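Local coordinates for hemolysin II regulatory protein (PDB 2JJ7), which probably binds DNA as a dimeric transcriptional regulator of the TetR family, presumably controlling expression of hemolysin II, at residues Ala15-Phe20 and Lys95-Ile100; Thr102-Glu107 and Ile157-Lys162. One frame throughout, in Å; residues are numbered along the deposited sequence.

Contact 1 (Ala15-Phe20 and Lys95-Ile100); sequences AAKKKF and KENPEI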
loop_
_atom_site.group_PDB
_atom_site.type_symbol
_atom_site.label_atom_id
_atom_site.label_comp_id
_atom_site.label_asym_id
_atom_site.label_seq_id
_atom_site.Cartn_x
_atom_site.Cartn_y
_atom_site.Cartn_z
ATOM N N ALA B 15 -0.350 -24.936 11.414
ATOM C CA ALA B 15 1.075 -24.894 11.055
ATOM C C ALA B 15 1.301 -24.254 9.695
ATOM O O ALA B 15 2.183 -23.413 9.537
ATOM C CB ALA B 15 1.684 -26.296 11.080
ATOM N N ALA B 16 0.503 -24.676 8.722
ATOM C CA ALA B 16 0.623 -24.221 7.351
ATOM C C ALA B 16 0.284 -22.720 7.248
ATOM O O ALA B 16 1.004 -21.971 6.607
ATOM C CB ALA B 16 -0.259 -25.043 6.461
ATOM N N LYS B 17 -0.806 -22.294 7.883
ATOM C CA LYS B 17 -1.125 -20.860 8.015
ATOM C C LYS B 17 0.089 -20.082 8.528
ATOM O O LYS B 17 0.497 -19.088 7.922
ATOM C CB LYS B 17 -2.305 -20.660 8.979
ATOM C CG LYS B 17 -2.750 -19.212 9.167
ATOM C CD LYS B 17 -3.701 -19.053 10.349
ATOM C CE LYS B 17 -4.547 -17.811 10.191
ATOM N NZ LYS B 17 -5.408 -17.515 11.391
ATOM N N LYS B 18 0.663 -20.547 9.640
ATOM C CA LYS B 18 1.814 -19.904 10.259
ATOM C C LYS B 18 3.013 -19.819 9.312
ATOM O O LYS B 18 3.592 -18.748 9.128
ATOM C CB LYS B 18 2.228 -20.640 11.539
ATOM C CG LYS B 18 3.350 -19.919 12.297
ATOM C CD LYS B 18 3.884 -20.715 13.470
ATOM C CE LYS B 18 5.027 -19.972 14.141
ATOM N NZ LYS B 18 5.288 -20.475 15.520
ATOM N N LYS B 19 3.361 -20.950 8.707
ATOM C CA LYS B 19 4.556 -21.059 7.875
ATOM C C LYS B 19 4.434 -20.355 6.527
ATOM O O LYS B 19 5.327 -19.604 6.138
ATOM C CB LYS B 19 4.963 -22.528 7.721
ATOM C CG LYS B 19 5.631 -23.109 8.974
ATOM C CD LYS B 19 7.067 -22.586 9.076
ATOM C CE LYS B 19 7.629 -22.729 10.468
ATOM N NZ LYS B 19 8.899 -21.971 10.604
ATOM N N PHE B 20 3.329 -20.589 5.824
ATOM C CA PHE B 20 2.984 -19.797 4.636
ATOM C C PHE B 20 3.010 -18.299 4.915
ATOM O O PHE B 20 3.513 -17.531 4.102
ATOM C CB PHE B 20 1.598 -20.164 4.110
ATOM C CG PHE B 20 1.564 -21.420 3.280
ATOM C CD1 PHE B 20 2.452 -21.604 2.221
ATOM C CD2 PHE B 20 0.608 -22.400 3.532
ATOM C CE1 PHE B 20 2.413 -22.775 1.441
ATOM C CE2 PHE B 20 0.554 -23.571 2.752
ATOM C CZ PHE B 20 1.455 -23.757 1.711
ATOM N N LYS B 95 -7.103 -8.747 11.384
ATOM C CA LYS B 95 -6.706 -8.702 12.777
ATOM C C LYS B 95 -6.677 -10.119 13.332
ATOM O O LYS B 95 -5.738 -10.492 14.009
ATOM C CB LYS B 95 -7.686 -7.861 13.584
ATOM C CG LYS B 95 -7.035 -7.004 14.655
ATOM C CD LYS B 95 -8.047 -6.437 15.660
ATOM C CE LYS B 95 -9.279 -5.851 14.972
ATOM N NZ LYS B 95 -10.122 -5.024 15.891
ATOM N N GLU B 96 -7.713 -10.894 13.024
ATOM C CA GLU B 96 -7.866 -12.258 13.538
ATOM C C GLU B 96 -6.997 -13.239 12.748
ATOM O O GLU B 96 -6.568 -14.271 13.273
ATOM C CB GLU B 96 -9.338 -12.694 13.464
ATOM C CG GLU B 96 -10.313 -11.872 14.340
ATOM C CD GLU B 96 -11.803 -12.135 14.035
ATOM O OE1 GLU B 96 -12.131 -12.609 12.921
ATOM O OE2 GLU B 96 -12.655 -11.843 14.907
ATOM N N ASN B 97 -6.738 -12.906 11.483
ATOM C CA ASN B 97 -5.992 -13.793 10.591
ATOM C C ASN B 97 -4.894 -13.080 9.817
ATOM O O ASN B 97 -5.004 -12.944 8.591
ATOM C CB ASN B 97 -6.959 -14.434 9.605
ATOM C CG ASN B 97 -8.047 -15.204 10.292
ATOM O OD1 ASN B 97 -7.870 -16.366 10.627
ATOM N ND2 ASN B 97 -9.192 -14.561 10.495
ATOM N N PRO B 98 -3.835 -12.620 10.521
ATOM C CA PRO B 98 -2.832 -11.773 9.852
ATOM C C PRO B 98 -2.196 -12.410 8.607
ATOM O O PRO B 98 -1.920 -11.704 7.628
ATOM C CB PRO B 98 -1.782 -11.505 10.945
ATOM C CG PRO B 98 -2.144 -12.418 12.126
ATOM C CD PRO B 98 -3.601 -12.731 11.980
ATOM N N GLU B 99 -1.998 -13.730 8.634
ATOM C CA GLU B 99 -1.353 -14.445 7.531
ATOM C C GLU B 99 -2.141 -14.344 6.226
ATOM O O GLU B 99 -1.551 -14.299 5.143
ATOM C CB GLU B 99 -1.139 -15.922 7.897
ATOM C CG GLU B 99 -0.137 -16.120 8.996
ATOM C CD GLU B 99 -0.739 -16.075 10.390
ATOM O OE1 GLU B 99 -1.961 -15.814 10.550
ATOM O OE2 GLU B 99 0.026 -16.328 11.339
ATOM N N ILE B 100 -3.469 -14.335 6.343
ATOM C CA ILE B 100 -4.353 -14.209 5.189
ATOM C C ILE B 100 -4.148 -12.825 4.549
ATOM O O ILE B 100 -4.228 -12.676 3.328
ATOM C CB ILE B 100 -5.844 -14.474 5.586
ATOM C CG1 ILE B 100 -6.079 -15.948 6.031
ATOM C CG2 ILE B 100 -6.800 -14.088 4.456
ATOM C CD1 ILE B 100 -5.756 -17.062 4.951
HETATM O O HOH W 1 -3.282 -16.274 12.817
#
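K17 swings CG away from its own backbone N (chi1 -179°), and the chain stays extended beyond it, so the residue reaches out of helix 5-23 and lays its ammonium group beside the N97 amide and its methylene groups over the E99 carboxylate. E99 bends at chi2 (88°), which lays its carboxylate against the lysine chain; the two side chains cross at about a right angle. K17 NZ donates to N97 OD1 at 2.8 Å, with a C=O...N angle of 126° and the donor tilted out of the carbonyl plane. N97 itself occupies the turn between helices 79-96 and 98-109, and its ND2 is tied back to the carbonyl of H93, which fixes the rotation of the amide and turns OD1 to the lysine. The charge pairing is looser: K17 NZ and E99 OE1 stand 3.9 Å apart, a long salt bridge. A water closes this gap, accepting from K17 NZ at 2.8 Å and donating to E99 OE1 at 2.7 Å. K17 CE, next to the ammonium group, lies 3.3 Å from E99 OE1, while E99 CG packs on the K17 backbone O at 3.2 Å. Y62 of helix 51-62 touches N97 and adds a cation-pi partner for K17. One lysine thus links the first helix of the DNA-binding domain to the start of helix 98-109 in the C-terminal domain. This junction is polar, partly water-mediated and near the surface, and the surrounding oxygens and aromatic ring would be expected to stabilise the protonated amine.

Contact 2 (Thr102-Glu107 and Ile157-Lys162); sequences TLAYEE and IVLFPK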
loop_
_atom_site.group_PDB
_atom_site.type_symbol
_atom_site.label_atom_id
_atom_site.label_comp_id
_atom_site.label_asym_id
_atom_site.label_seq_id
_atom_site.Cartn_x
_atom_site.Cartn_y
_atom_site.Cartn_z
ATOM N N THR B 102 -1.238 -11.099 4.447
ATOM C CA THR B 102 0.011 -11.236 3.706
ATOM C C THR B 102 -0.196 -12.062 2.438
ATOM O O THR B 102 0.216 -11.649 1.357
ATOM C CB THR B 102 1.089 -11.917 4.586
ATOM O OG1 THR B 102 1.513 -10.997 5.597
ATOM C CG2 THR B 102 2.300 -12.355 3.754
ATOM N N LEU B 103 -0.864 -13.206 2.571
ATOM C CA LEU B 103 -1.025 -14.126 1.446
ATOM C C LEU B 103 -1.952 -13.570 0.381
ATOM O O LEU B 103 -1.654 -13.685 -0.817
ATOM C CB LEU B 103 -1.512 -15.501 1.919
ATOM C CG LEU B 103 -0.589 -16.225 2.896
ATOM C CD1 LEU B 103 -1.233 -17.537 3.357
ATOM C CD2 LEU B 103 0.799 -16.454 2.281
ATOM N N ALA B 104 -3.070 -12.970 0.811
ATOM C CA ALA B 104 -3.991 -12.356 -0.142
ATOM C C ALA B 104 -3.341 -11.169 -0.809
ATOM O O ALA B 104 -3.538 -10.972 -1.995
ATOM C CB ALA B 104 -5.315 -11.936 0.510
ATOM N N TYR B 105 -2.562 -10.381 -0.066
ATOM C CA TYR B 105 -1.890 -9.244 -0.701
ATOM C C TYR B 105 -1.008 -9.720 -1.861
ATOM O O TYR B 105 -1.099 -9.171 -2.981
ATOM C CB TYR B 105 -1.097 -8.386 0.298
ATOM C CG TYR B 105 -0.347 -7.228 -0.345
ATOM C CD1 TYR B 105 -0.962 -5.991 -0.529
ATOM C CD2 TYR B 105 0.976 -7.381 -0.786
ATOM C CE1 TYR B 105 -0.275 -4.926 -1.127
ATOM C CE2 TYR B 105 1.653 -6.338 -1.391
ATOM C CZ TYR B 105 1.029 -5.111 -1.549
ATOM O OH TYR B 105 1.712 -4.084 -2.149
ATOM N N GLU B 106 -0.173 -10.729 -1.596
ATOM C CA GLU B 106 0.734 -11.281 -2.611
ATOM C C GLU B 106 -0.017 -11.768 -3.846
ATOM O O GLU B 106 0.425 -11.527 -4.964
ATOM C CB GLU B 106 1.586 -12.433 -2.052
ATOM C CG GLU B 106 2.766 -12.019 -1.161
ATOM C CD GLU B 106 3.661 -10.923 -1.767
ATOM O OE1 GLU B 106 3.900 -10.923 -3.009
ATOM O OE2 GLU B 106 4.129 -10.066 -0.979
ATOM N N GLU B 107 -1.138 -12.463 -3.639
ATOM C CA GLU B 107 -1.931 -12.997 -4.755
ATOM C C GLU B 107 -2.614 -11.884 -5.524
ATOM O O GLU B 107 -2.857 -12.010 -6.734
ATOM C CB GLU B 107 -2.988 -13.993 -4.260
ATOM C CG GLU B 107 -2.426 -15.232 -3.541
ATOM C CD GLU B 107 -1.903 -16.322 -4.491
ATOM O OE1 GLU B 107 -2.010 -16.163 -5.727
ATOM O OE2 GLU B 107 -1.383 -17.350 -3.993
ATOM N N ILE B 157 -2.746 -1.056 2.937
ATOM C CA ILE B 157 -2.887 -0.762 4.366
ATOM C C ILE B 157 -3.822 -1.735 5.113
ATOM O O ILE B 157 -3.547 -2.114 6.253
ATOM C CB ILE B 157 -3.262 0.718 4.624
ATOM C CG1 ILE B 157 -4.625 1.050 4.015
ATOM C CG2 ILE B 157 -2.168 1.646 4.056
ATOM C CD1 ILE B 157 -4.978 2.555 4.057
ATOM N N VAL B 158 -4.913 -2.143 4.470
ATOM C CA VAL B 158 -5.907 -2.981 5.128
ATOM C C VAL B 158 -5.392 -4.410 5.309
ATOM O O VAL B 158 -5.728 -5.085 6.300
ATOM C CB VAL B 158 -7.276 -2.952 4.369
ATOM C CG1 VAL B 158 -8.160 -4.139 4.756
ATOM C CG2 VAL B 158 -7.988 -1.648 4.676
ATOM N N LEU B 159 -4.582 -4.876 4.362
ATOM C CA LEU B 159 -4.092 -6.269 4.435
ATOM C C LEU B 159 -2.787 -6.439 5.191
ATOM O O LEU B 159 -2.322 -7.560 5.354
ATOM C CB LEU B 159 -3.952 -6.880 3.040
ATOM C CG LEU B 159 -5.236 -6.935 2.203
ATOM C CD1 LEU B 159 -4.954 -7.602 0.865
ATOM C CD2 LEU B 159 -6.317 -7.695 2.966
ATOM N N PHE B 160 -2.172 -5.334 5.613
ATOM C CA PHE B 160 -0.876 -5.415 6.270
ATOM C C PHE B 160 -1.065 -6.053 7.639
ATOM O O PHE B 160 -1.792 -5.499 8.477
ATOM C CB PHE B 160 -0.242 -4.022 6.394
ATOM C CG PHE B 160 1.145 -4.040 6.934
ATOM C CD1 PHE B 160 1.412 -3.521 8.197
ATOM C CD2 PHE B 160 2.190 -4.599 6.186
ATOM C CE1 PHE B 160 2.703 -3.536 8.707
ATOM C CE2 PHE B 160 3.481 -4.627 6.683
ATOM C CZ PHE B 160 3.746 -4.098 7.948
ATOM N N PRO B 161 -0.409 -7.208 7.878
ATOM C CA PRO B 161 -0.701 -8.035 9.046
ATOM C C PRO B 161 -0.384 -7.368 10.380
ATOM O O PRO B 161 -0.899 -7.799 11.412
ATOM C CB PRO B 161 0.196 -9.263 8.843
ATOM C CG PRO B 161 1.302 -8.788 7.991
ATOM C CD PRO B 161 0.674 -7.791 7.062
ATOM N N LYS B 162 0.462 -6.341 10.359
ATOM C CA LYS B 162 0.899 -5.684 11.583
ATOM C C LYS B 162 0.260 -4.314 11.740
ATOM O O LYS B 162 0.700 -3.542 12.566
ATOM C CB LYS B 162 2.427 -5.530 11.588
ATOM C CG LYS B 162 3.228 -6.772 11.952
ATOM C CD LYS B 162 4.721 -6.422 12.044
ATOM C CE LYS B 162 5.428 -7.240 13.113
ATOM N NZ LYS B 162 6.728 -6.623 13.529
#
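The ring of Y105 is met by L159 only at the root of its side chain, where L159 CD1 lies 4.0 Å from Y105 CB, while the ring itself stacks with the imidazole of H149 of the second subunit and H152, T155 and S156 of helix 147-158 also touch the tyrosine. L159 CD1 is 3.8 Å from Y105 N, so the leucine methyl presses on the helix backbone; it also touches A104 CB at 4.4 Å. The puckered ring of P161 turns its CB-CG-CD side to the T102 hydroxyl, with T102 OG1 3.3 Å from P161 CG. That hydroxyl sits beside its own backbone N (chi1 -72°), on the helix surface that faces the proline. Between these two points the backbones draw close, L159 O standing 3.8 Å from T102 N, too far to bond. F122, F126 and I94 also pack on L159. Just beyond, K162 NZ donates to three backbone carbonyls of the second subunit, and P161 packs on F145 of that subunit. Here the end of helix 147-158 and the turn after it seat against helix 98-109 in the all-helical C-terminal domain, beside the subunit interface, as expected for a TetR-family dimer.

Overall arrangement
Both segments of contact 1 precede those of contact 2 in the sequence, and the centres of the two contacts are 11 Å apart. Helix 98-109 is common to both: its start meets helix 5-23 in contact 1, and its continuation meets the end of helix 147-158 and the turn beyond it in contact 2. They also touch directly, F20 O lying 3.4 Å from L103 CD2 and P98 O 3.5 Å from P161 CB. The shared helix thus bridges the N-terminal DNA-binding domain and the region beside the subunit interface, a position that could couple the two, as in other TetR-family regulators.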